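Local coordinates for protein ATP synthase subunit s, mitochondrial (Bos taurus, PDB 3E3Z) that regulates the mitochondrial membrane ATP synthase, being necessary for its proton conduction and favouring energy-driven ATP synthesis by blocking a proton leak, at residues Val9-Asp14 / Leu32-Met37; Ala26-Leu31 / Tyr61-Ile66; Asp67-Cys72 / Lys89-Lys94. The protein carries 1 engineered substitution. All coordinates share one frame; numbering follows the deposited sequence. Where two conformers were deposited one is given.

Interaction 1 of 3, residues Val9-Asp14 / Leu32-Met37. With MG (magnesium ion), chain B; PA0 (Phenylarsine oxide), chain D.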
loop_
_atom_site.group_PDB
_atom_site.type_symbol
_atom_site.label_atom_id
_atom_site.label_comp_id
_atom_site.label_asym_id
_atom_site.label_seq_id
_atom_site.Cartn_x
_atom_site.Cartn_y
_atom_site.Cartn_z
ATOM N N VAL A 9 -12.457 -0.462 -12.886
ATOM C CA VAL A 9 -11.585 -0.537 -14.034
ATOM C C VAL A 9 -10.271 0.246 -13.816
ATOM O O VAL A 9 -9.234 -0.084 -14.374
ATOM C CB VAL A 9 -12.338 -0.145 -15.337
ATOM C CG1 VAL A 9 -12.376 1.351 -15.571
ATOM C CG2 VAL A 9 -11.713 -0.862 -16.423
ATOM N N PHE A 10 -10.330 1.254 -12.953
ATOM C CA PHE A 10 -9.114 1.978 -12.519
ATOM C C PHE A 10 -8.184 1.022 -11.779
ATOM O O PHE A 10 -6.963 1.155 -11.857
ATOM C CB PHE A 10 -9.438 3.229 -11.693
ATOM C CG PHE A 10 -9.490 4.498 -12.511
ATOM C CD1 PHE A 10 -8.600 5.536 -12.299
ATOM C CD2 PHE A 10 -10.426 4.653 -13.514
ATOM C CE1 PHE A 10 -8.641 6.687 -13.042
ATOM C CE2 PHE A 10 -10.452 5.797 -14.271
ATOM C CZ PHE A 10 -9.568 6.821 -14.029
ATOM N N ASN A 11 -8.789 0.047 -11.110
ATOM C CA ASN A 11 -8.062 -0.853 -10.208
ATOM C C ASN A 11 -7.673 -2.163 -10.859
ATOM O O ASN A 11 -6.695 -2.812 -10.480
ATOM C CB ASN A 11 -8.841 -1.086 -8.902
ATOM C CG ASN A 11 -8.662 0.033 -7.942
ATOM O OD1 ASN A 11 -9.550 0.912 -7.785
ATOM N ND2 ASN A 11 -7.490 0.067 -7.328
ATOM N N LYS A 12 -8.454 -2.607 -11.838
ATOM C CA LYS A 12 -8.254 -3.958 -12.392
ATOM C C LYS A 12 -6.882 -4.155 -13.023
ATOM O O LYS A 12 -6.409 -3.291 -13.737
ATOM C CB LYS A 12 -9.329 -4.252 -13.464
ATOM C CG LYS A 12 -9.346 -5.675 -13.940
ATOM C CD LYS A 12 -10.439 -5.876 -14.981
ATOM C CE LYS A 12 -10.349 -7.234 -15.610
ATOM N NZ LYS A 12 -10.470 -8.272 -14.578
ATOM N N VAL A 13 -6.259 -5.282 -12.719
ATOM C CA VAL A 13 -4.937 -5.633 -13.283
ATOM C C VAL A 13 -5.070 -6.038 -14.730
ATOM O O VAL A 13 -5.947 -6.828 -15.076
ATOM C CB VAL A 13 -4.276 -6.770 -12.501
ATOM C CG1 VAL A 13 -2.957 -7.178 -13.137
ATOM C CG2 VAL A 13 -4.036 -6.347 -11.036
ATOM N N ASP A 14 -4.214 -5.470 -15.563
ATOM C CA ASP A 14 -4.049 -5.936 -16.941
ATOM C C ASP A 14 -2.767 -6.706 -17.021
ATOM O O ASP A 14 -1.673 -6.131 -17.005
ATOM C CB ASP A 14 -4.005 -4.774 -17.896
ATOM C CG ASP A 14 -3.999 -5.201 -19.363
ATOM O OD1 ASP A 14 -4.621 -4.494 -20.187
ATOM O OD2 ASP A 14 -3.401 -6.240 -19.664
ATOM N N LEU A 32 -0.473 5.778 -9.983
ATOM C CA LEU A 32 -0.606 7.143 -10.407
ATOM C C LEU A 32 -2.020 7.401 -11.011
ATOM O O LEU A 32 -2.614 8.449 -10.785
ATOM C CB LEU A 32 0.510 7.543 -11.396
ATOM C CG LEU A 32 1.719 8.138 -10.659
ATOM C CD1 LEU A 32 2.448 7.102 -9.714
ATOM C CD2 LEU A 32 2.689 8.743 -11.681
ATOM N N ARG A 33 -2.546 6.451 -11.773
ATOM C CA ARG A 33 -3.861 6.705 -12.394
ATOM C C ARG A 33 -4.938 6.786 -11.313
ATOM O O ARG A 33 -5.937 7.478 -11.472
ATOM C CB ARG A 33 -4.201 5.706 -13.489
ATOM C CG ARG A 33 -4.685 4.361 -13.036
ATOM C CD ARG A 33 -4.447 3.307 -14.068
ATOM N NE ARG A 33 -4.989 2.017 -13.690
ATOM C CZ ARG A 33 -4.516 0.846 -14.072
ATOM N NH1 ARG A 33 -3.513 0.747 -14.973
ATOM N NH2 ARG A 33 -5.070 -0.247 -13.616
ATOM N N CYS A 34 -4.673 6.157 -10.171
ATOM C CA CYS A 34 -5.598 6.175 -9.010
ATOM C C CYS A 34 -5.300 7.245 -7.943
ATOM O O CYS A 34 -5.827 7.240 -6.818
ATOM C CB CYS A 34 -5.580 4.809 -8.340
ATOM S SG CYS A 34 -6.312 3.438 -9.314
ATOM N N GLY A 35 -4.459 8.180 -8.304
ATOM C CA GLY A 35 -4.188 9.340 -7.464
ATOM C C GLY A 35 -3.159 9.142 -6.371
ATOM O O GLY A 35 -3.139 9.852 -5.401
ATOM N N ALA A 36 -2.331 8.143 -6.546
ATOM C CA ALA A 36 -1.212 7.880 -5.647
ATOM C C ALA A 36 0.120 8.313 -6.303
ATOM O O ALA A 36 0.179 8.706 -7.477
ATOM C CB ALA A 36 -1.156 6.368 -5.237
ATOM N N MET A 37 1.171 8.214 -5.516
ATOM C CA MET A 37 2.552 8.521 -5.974
ATOM C C MET A 37 3.482 7.387 -5.581
ATOM O O MET A 37 3.253 6.694 -4.595
ATOM C CB MET A 37 3.055 9.815 -5.347
ATOM C CG MET A 37 2.086 10.984 -5.487
ATOM S SD MET A 37 2.739 12.467 -4.694
ATOM C CE MET A 37 1.454 13.652 -5.096
HETATM MG MG MG B . -2.776 11.675 -4.251
HETATM AS AS7 PA0 D . -9.691 7.561 -9.161
HETATM C C1 PA0 D . -11.026 7.246 -9.194
HETATM C C2 PA0 D . -11.548 6.436 -10.195
HETATM C C3 PA0 D . -12.898 6.118 -10.205
HETATM C C4 PA0 D . -13.755 6.597 -9.218
HETATM C C5 PA0 D . -13.249 7.415 -8.211
HETATM C C6 PA0 D . -11.894 7.735 -8.209
HETATM O O HOH W 1 -3.270 -2.695 -14.985
HETATM O O HOH W 2 -4.946 12.508 -4.999
HETATM O O HOH W 3 -2.412 13.690 -2.984
HETATM O O HOH W 4 -1.742 12.690 -6.200
#

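Interaction 2 of 3, residues Ala26-Leu31 / Tyr61-Ile66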
loop_
_atom_site.group_PDB
_atom_site.type_symbol
_atom_site.label_atom_id
_atom_site.label_comp_id
_atom_site.label_asym_id
_atom_site.label_seq_id
_atom_site.Cartn_x
_atom_site.Cartn_y
_atom_site.Cartn_z
ATOM N N ALA A 26 3.940 -1.485 -14.351
ATOM C CA ALA A 26 2.473 -1.672 -14.361
ATOM C C ALA A 26 1.861 -1.151 -13.076
ATOM O O ALA A 26 0.817 -0.495 -13.094
ATOM C CB ALA A 26 2.079 -3.155 -14.607
ATOM N N ALA A 27 2.512 -1.448 -11.957
ATOM C CA ALA A 27 2.028 -0.975 -10.652
ATOM C C ALA A 27 2.170 0.542 -10.527
ATOM O O ALA A 27 1.333 1.199 -9.917
ATOM C CB ALA A 27 2.781 -1.689 -9.479
ATOM N N SER A 28 3.210 1.110 -11.151
ATOM C CA SER A 28 3.368 2.569 -11.108
ATOM C C SER A 28 2.180 3.235 -11.810
ATOM O O SER A 28 1.659 4.235 -11.328
ATOM C CB SER A 28 4.676 3.037 -11.747
ATOM O OG SER A 28 5.824 2.512 -11.097
ATOM N N GLU A 29 1.802 2.666 -12.959
ATOM C CA GLU A 29 0.667 3.146 -13.756
ATOM C C GLU A 29 -0.646 3.091 -12.993
ATOM O O GLU A 29 -1.412 4.067 -12.965
ATOM C CB GLU A 29 0.581 2.394 -15.064
ATOM C CG GLU A 29 1.726 2.747 -15.964
ATOM C CD GLU A 29 1.895 1.822 -17.129
ATOM O OE1 GLU A 29 1.157 0.831 -17.241
ATOM O OE2 GLU A 29 2.768 2.121 -17.974
ATOM N N TRP A 30 -0.875 1.948 -12.353
ATOM C CA TRP A 30 -2.054 1.750 -11.475
ATOM C C TRP A 30 -2.108 2.815 -10.368
ATOM O O TRP A 30 -3.101 3.482 -10.170
ATOM C CB TRP A 30 -2.107 0.318 -10.913
ATOM C CG TRP A 30 -2.980 0.131 -9.712
ATOM C CD1 TRP A 30 -4.320 0.311 -9.637
ATOM C CD2 TRP A 30 -2.552 -0.255 -8.385
ATOM N NE1 TRP A 30 -4.773 0.036 -8.360
ATOM C CE2 TRP A 30 -3.702 -0.309 -7.578
ATOM C CE3 TRP A 30 -1.311 -0.582 -7.822
ATOM C CZ2 TRP A 30 -3.653 -0.615 -6.223
ATOM C CZ3 TRP A 30 -1.276 -0.889 -6.482
ATOM C CH2 TRP A 30 -2.424 -0.907 -5.704
ATOM N N LEU A 31 -1.002 2.955 -9.628
ATOM C CA LEU A 31 -0.953 3.898 -8.519
ATOM C C LEU A 31 -1.205 5.330 -8.980
ATOM O O LEU A 31 -2.082 6.020 -8.472
ATOM C CB LEU A 31 0.354 3.747 -7.717
ATOM C CG LEU A 31 0.294 2.473 -6.901
ATOM C CD1 LEU A 31 1.665 1.904 -6.553
ATOM C CD2 LEU A 31 -0.539 2.685 -5.666
ATOM N N TYR A 61 13.462 0.615 -13.265
ATOM C CA TYR A 61 12.976 1.368 -12.088
ATOM C C TYR A 61 12.123 0.493 -11.184
ATOM O O TYR A 61 11.173 -0.145 -11.622
ATOM C CB TYR A 61 12.211 2.599 -12.533
ATOM C CG TYR A 61 13.140 3.556 -13.244
ATOM C CD1 TYR A 61 14.157 4.174 -12.541
ATOM C CD2 TYR A 61 13.034 3.780 -14.609
ATOM C CE1 TYR A 61 15.034 5.044 -13.162
ATOM C CE2 TYR A 61 13.913 4.659 -15.254
ATOM C CZ TYR A 61 14.909 5.271 -14.515
ATOM O OH TYR A 61 15.811 6.132 -15.124
ATOM N N LYS A 62 12.515 0.474 -9.908
ATOM C CA LYS A 62 11.901 -0.373 -8.883
ATOM C C LYS A 62 11.305 0.475 -7.774
ATOM O O LYS A 62 11.977 1.312 -7.175
ATOM C CB LYS A 62 12.924 -1.335 -8.265
ATOM C CG LYS A 62 13.736 -2.134 -9.279
ATOM C CD LYS A 62 12.914 -2.997 -10.222
ATOM C CE LYS A 62 13.845 -3.815 -11.142
ATOM N NZ LYS A 62 13.088 -4.664 -12.085
ATOM N N ILE A 63 10.036 0.224 -7.470
ATOM C CA ILE A 63 9.340 1.000 -6.462
ATOM C C ILE A 63 9.915 0.704 -5.089
ATOM O O ILE A 63 10.018 -0.461 -4.658
ATOM C CB ILE A 63 7.806 0.737 -6.427
ATOM C CG1 ILE A 63 7.157 1.115 -7.754
ATOM C CG2 ILE A 63 7.128 1.420 -5.201
ATOM C CD1 ILE A 63 5.718 0.526 -7.924
ATOM N N GLN A 64 10.325 1.773 -4.423
ATOM C CA GLN A 64 10.811 1.703 -3.016
ATOM C C GLN A 64 9.761 2.173 -2.030
ATOM O O GLN A 64 9.648 1.647 -0.924
ATOM C CB GLN A 64 12.076 2.555 -2.808
ATOM C CG GLN A 64 12.627 2.465 -1.407
ATOM C CD GLN A 64 14.028 3.057 -1.239
ATOM O OE1 GLN A 64 14.439 3.929 -1.993
ATOM N NE2 GLN A 64 14.772 2.556 -0.246
ATOM N N ALA A 65 9.041 3.207 -2.423
ATOM C CA ALA A 65 8.065 3.867 -1.569
ATOM C C ALA A 65 6.799 4.230 -2.343
ATOM O O ALA A 65 6.824 4.572 -3.525
ATOM C CB ALA A 65 8.678 5.137 -0.881
ATOM N N ILE A 66 5.693 4.111 -1.646
ATOM C CA ILE A 66 4.370 4.446 -2.162
ATOM C C ILE A 66 3.692 5.420 -1.190
ATOM O O ILE A 66 3.709 5.248 0.031
ATOM C CB ILE A 66 3.470 3.166 -2.314
ATOM C CG1 ILE A 66 4.039 2.207 -3.365
ATOM C CG2 ILE A 66 1.963 3.543 -2.651
ATOM C CD1 ILE A 66 3.505 0.787 -3.283
#

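Interaction 3 of 3, residues Asp67-Cys72 / Lys89-Lys94. With MG (magnesium ion), chain B; PA0 (Phenylarsine oxide), chain D.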
loop_
_atom_site.group_PDB
_atom_site.type_symbol
_atom_site.label_atom_id
_atom_site.label_comp_id
_atom_site.label_asym_id
_atom_site.label_seq_id
_atom_site.Cartn_x
_atom_site.Cartn_y
_atom_site.Cartn_z
ATOM N N ASP A 67 3.087 6.449 -1.760
ATOM C CA ASP A 67 2.261 7.393 -0.987
ATOM C C ASP A 67 0.938 7.608 -1.683
ATOM O O ASP A 67 0.857 8.298 -2.709
ATOM C CB ASP A 67 2.999 8.721 -0.809
ATOM C CG ASP A 67 2.203 9.764 -0.056
ATOM O OD1 ASP A 67 1.070 9.485 0.388
ATOM O OD2 ASP A 67 2.762 10.891 0.169
ATOM N N ALA A 68 -0.058 6.904 -1.170
ATOM C CA ALA A 68 -1.424 6.936 -1.700
ATOM C C ALA A 68 -2.253 7.789 -0.800
ATOM O O ALA A 68 -2.770 7.339 0.262
ATOM C CB ALA A 68 -2.018 5.486 -1.802
ATOM N N THR A 69 -2.360 9.052 -1.188
ATOM C CA THR A 69 -3.136 10.018 -0.423
ATOM C C THR A 69 -4.269 10.509 -1.321
ATOM O O THR A 69 -4.035 10.899 -2.468
ATOM C CB THR A 69 -2.252 11.201 0.038
ATOM O OG1 THR A 69 -1.252 10.763 0.971
ATOM C CG2 THR A 69 -3.078 12.277 0.675
ATOM N N ASP A 70 -5.492 10.465 -0.813
ATOM C CA ASP A 70 -6.653 10.912 -1.589
ATOM C C ASP A 70 -6.723 10.125 -2.889
ATOM O O ASP A 70 -6.876 10.660 -4.007
ATOM C CB ASP A 70 -6.602 12.425 -1.813
ATOM C CG ASP A 70 -7.084 13.201 -0.626
ATOM O OD1 ASP A 70 -8.166 12.875 -0.097
ATOM O OD2 ASP A 70 -6.393 14.140 -0.211
ATOM N N SER A 71 -6.577 8.809 -2.716
ATOM C CA SER A 71 -6.459 7.852 -3.803
ATOM C C SER A 71 -7.639 6.878 -3.838
ATOM O O SER A 71 -8.249 6.581 -2.815
ATOM C CB SER A 71 -5.167 7.050 -3.616
ATOM O OG SER A 71 -5.028 5.998 -4.523
ATOM N N CYS A 72 -7.952 6.417 -5.037
ATOM C CA CYS A 72 -9.056 5.448 -5.238
ATOM C C CYS A 72 -8.647 4.005 -5.331
ATOM O O CYS A 72 -9.436 3.156 -5.743
ATOM C CB CYS A 72 -9.906 5.794 -6.463
ATOM S SG CYS A 72 -9.072 5.667 -7.995
ATOM N N LYS A 89 8.336 1.064 1.922
ATOM C CA LYS A 89 7.506 2.074 2.577
ATOM C C LYS A 89 6.174 2.248 1.870
ATOM O O LYS A 89 6.131 2.439 0.693
ATOM C CB LYS A 89 8.203 3.428 2.603
ATOM C CG LYS A 89 9.540 3.505 3.349
ATOM C CD LYS A 89 10.160 4.917 3.127
ATOM C CE LYS A 89 11.384 5.210 3.974
ATOM N NZ LYS A 89 12.065 6.569 3.650
ATOM N N ILE A 90 5.096 2.222 2.651
ATOM C CA ILE A 90 3.751 2.522 2.130
ATOM C C ILE A 90 2.990 3.404 3.066
ATOM O O ILE A 90 2.897 3.135 4.260
ATOM C CB ILE A 90 2.902 1.243 1.940
ATOM C CG1 ILE A 90 3.567 0.280 0.976
ATOM C CG2 ILE A 90 1.473 1.607 1.400
ATOM C CD1 ILE A 90 2.817 -1.112 0.862
ATOM N N ARG A 91 2.497 4.516 2.527
ATOM C CA ARG A 91 1.529 5.365 3.231
ATOM C C ARG A 91 0.196 5.271 2.527
ATOM O O ARG A 91 0.095 5.430 1.310
ATOM C CB ARG A 91 1.957 6.840 3.316
ATOM C CG ARG A 91 0.828 7.776 3.757
ATOM C CD ARG A 91 1.228 9.249 3.921
ATOM N NE ARG A 91 1.917 9.491 5.189
ATOM C CZ ARG A 91 1.842 10.608 5.894
ATOM N NH1 ARG A 91 1.050 11.589 5.478
ATOM N NH2 ARG A 91 2.541 10.722 7.040
ATOM N N LEU A 92 -0.817 4.989 3.333
ATOM C CA LEU A 92 -2.226 5.035 2.906
ATOM C C LEU A 92 -2.901 6.117 3.732
ATOM O O LEU A 92 -3.027 6.020 4.970
ATOM C CB LEU A 92 -2.923 3.693 3.147
ATOM C CG LEU A 92 -2.237 2.506 2.512
ATOM C CD1 LEU A 92 -2.935 1.203 2.918
ATOM C CD2 LEU A 92 -2.209 2.664 0.989
ATOM N N CYS A 93 -3.305 7.173 3.048
ATOM C CA CYS A 93 -3.883 8.326 3.715
ATOM C C CYS A 93 -5.113 8.872 2.952
ATOM O O CYS A 93 -5.071 9.129 1.779
ATOM C CB CYS A 93 -2.831 9.389 3.911
ATOM S SG CYS A 93 -3.427 11.015 4.560
ATOM N N LYS A 94 -6.230 8.972 3.647
ATOM C CA LYS A 94 -7.461 9.435 2.995
ATOM C C LYS A 94 -7.744 8.604 1.748
ATOM O O LYS A 94 -8.045 9.105 0.681
ATOM C CB LYS A 94 -7.384 10.936 2.686
ATOM C CG LYS A 94 -7.333 11.793 3.915
ATOM C CD LYS A 94 -7.210 13.280 3.577
ATOM C CE LYS A 94 -5.848 13.659 3.019
ATOM N NZ LYS A 94 -5.638 15.146 2.966
HETATM MG MG MG B . -2.776 11.675 -4.251
HETATM AS AS7 PA0 D . -9.691 7.561 -9.161
HETATM C C1 PA0 D . -11.026 7.246 -9.194
HETATM C C2 PA0 D . -11.548 6.436 -10.195
HETATM C C3 PA0 D . -12.898 6.118 -10.205
HETATM C C4 PA0 D . -13.755 6.597 -9.218
HETATM C C5 PA0 D . -13.249 7.415 -8.211
HETATM C C6 PA0 D . -11.894 7.735 -8.209
HETATM O O HOH W 5 -7.336 16.138 1.223
HETATM O O HOH W 2 -4.946 12.508 -4.999
HETATM O O HOH W 6 -10.049 8.270 -1.484
HETATM O O HOH W 3 -2.412 13.690 -2.984
HETATM O O HOH W 4 -1.742 12.690 -6.200
#

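Interaction 1 of 3, residues Val9-Asp14 / Leu32-Met37
Arg33 takes hold of a single backbone oxygen near the end of helix 2-11: NE donates to Phe10 O over 2.8 Å, and NH2 of Arg33 donates to the same Phe10 O over 2.9 Å. The oxygen lies in the guanidinium plane, met by the NE/NH2 edge. Relative to the carbonyl plane the two donors differ, NE being modestly tilted and NH2 standing well above it. The double grip fixes the rotation of the guanidinium, and it sets a positive charge at a helix C-terminus, where the helix dipole would probably favour one. Arg33 begins with CG between its own N and carbonyl carbon (chi1 78°), then runs extended as far as NE. The Phe10 ring turns an edge to the other helix end, with CE1 3.2 Å from Arg33 O and in line with the ring plane. One face of this ring is covered by phenylarsine oxide, whose C2 lies 3.7 Å from Phe10 CG, offset toward the rim. Cys34 SG sits at the edge of the ring, near its plane, 3.9 Å from Phe10 CB. Helix 23-33 closes here in a Schellman motif with Gly35 at C-prime (phi 83°): Gly35 N bonds to Leu32 O at 3.1 Å, and Ala36 N reaches Leu31 O. The turn presents Gly35 O to the magnesium ion at 2.2 Å; Thr69 O and three waters also bind the metal, linking the N-terminal domain to the leucine-rich repeats. Further out, Cys34 O accepts from Ser71 OG. At the guanidinium edge, in its plane, a water accepts from Asp14 N at 3.0 Å and, weakly, from Arg33 NH2, while Asp14 OD2 caps the next helix by accepting from Arg17 N.

Interaction 2 of 3, residues Ala26-Leu31 / Tyr61-Ile66
Leu31 and Ile66 meet with their side chains at about a right angle, both methyls of the leucine taking part: Leu31 CD1 rests 3.9 Å from Ile66 CD1 and also touches CG1, and Leu31 CD2 lies 4.0 Å from Ile66 CG2. One turn back along the helix, Ile63 comes in end-first. With CG1 beside its own backbone N (chi1 -61°) and an extended chi2, it sets CD1 against two residues at once, 4.0 Å from Ala27 CB and 3.7 Å from Ser28 OG. That hydroxyl is buried but well provided for, since it is hydrogen-bonded to Asp24 O and Tyr40 OH. Helix 26-31 runs nearly parallel to strand 63-66, at 16° and 10.9 Å between axes, so this helix of the N-terminal domain runs along a strand of the leucine-rich repeat sheet. Ile63 and Ile66 are three residues apart, yet both point at the helix; a classic beta bulge, Gln64 and Ala65 both facing Arg39 of the antiparallel edge strand 37-40, makes up the step. Leu31 is also backed by its own helix, its CD2 sitting over one face of Trp30, offset toward the rim, and Trp30 in turn stacks with His80 and meets Phe78 edge-to-face.

Interaction 3 of 3, residues Asp67-Cys72 / Lys89-Lys94
Lys94 and Asp70 make a salt bridge, Asp70 OD2 to Lys94 NZ at 3.4 Å, and a water also bridges the two, donating to Asp70 OD2 and accepting from Lys94 NZ. The lysine bends at chi3 (-71°) to bring CE and NZ across the carboxylate, and its CB lies 3.5 Å from Asp70 OD1. Both residues have positive phi, and their backbones turn alike. Asp67 to Thr69 pair with Arg91 to Cys93 in the parallel ladder of strands 63-69 and 89-93, neighbours in the leucine-rich repeat sheet: Ala68 N donates to Arg91 O at 2.9 Å, Cys93 N to Ala68 O at 2.8 Å, and Asp70 N to Cys93 O at 2.9 Å. Arg91 lies alongside Asp67, pointing the same way, with CD 3.5 Å from Asp67 OD1; in the conformer given, its NH2 makes a salt bridge with Glu120 OE2. Thr69 OG1 donates to Asp67 OD1 on the syn side at 2.7 Å, which steadies the carboxylate; OG1 also lies against Cys93 CB, and CG2 against Lys94 CE. Replacing Thr69 with alanine would probably leave Asp67 without that donor, freer to turn, and open a gap beside Cys93 CB and Lys94 CE. On the face of the sheet away from Asp67 and Thr69, Ala68 CB packs on Leu92 CD2. Thr69 O binds the magnesium ion at 2.3 Å.

In the fold
Interaction 2 is the buried one, almost wholly apolar, one serine hydroxyl apart, and made by side chains alone, whereas interactions 1 and 3 are partly buried and work through polar and charged groups. Helix 23-33 serves both 1 and 2: its flank lies on strand 63-69, and its end meets helix 2-11. Strand 63-69 in turn serves 2 and 3, giving its early residues to the helix and its late ones to the neighbouring strand 89-93. Interactions 1 and 3 have the magnesium ion in common. Their segments are also tied directly, Met37 N bonding to Asp67 O and Ala36 CB packing on Ala68, where domain and repeats join.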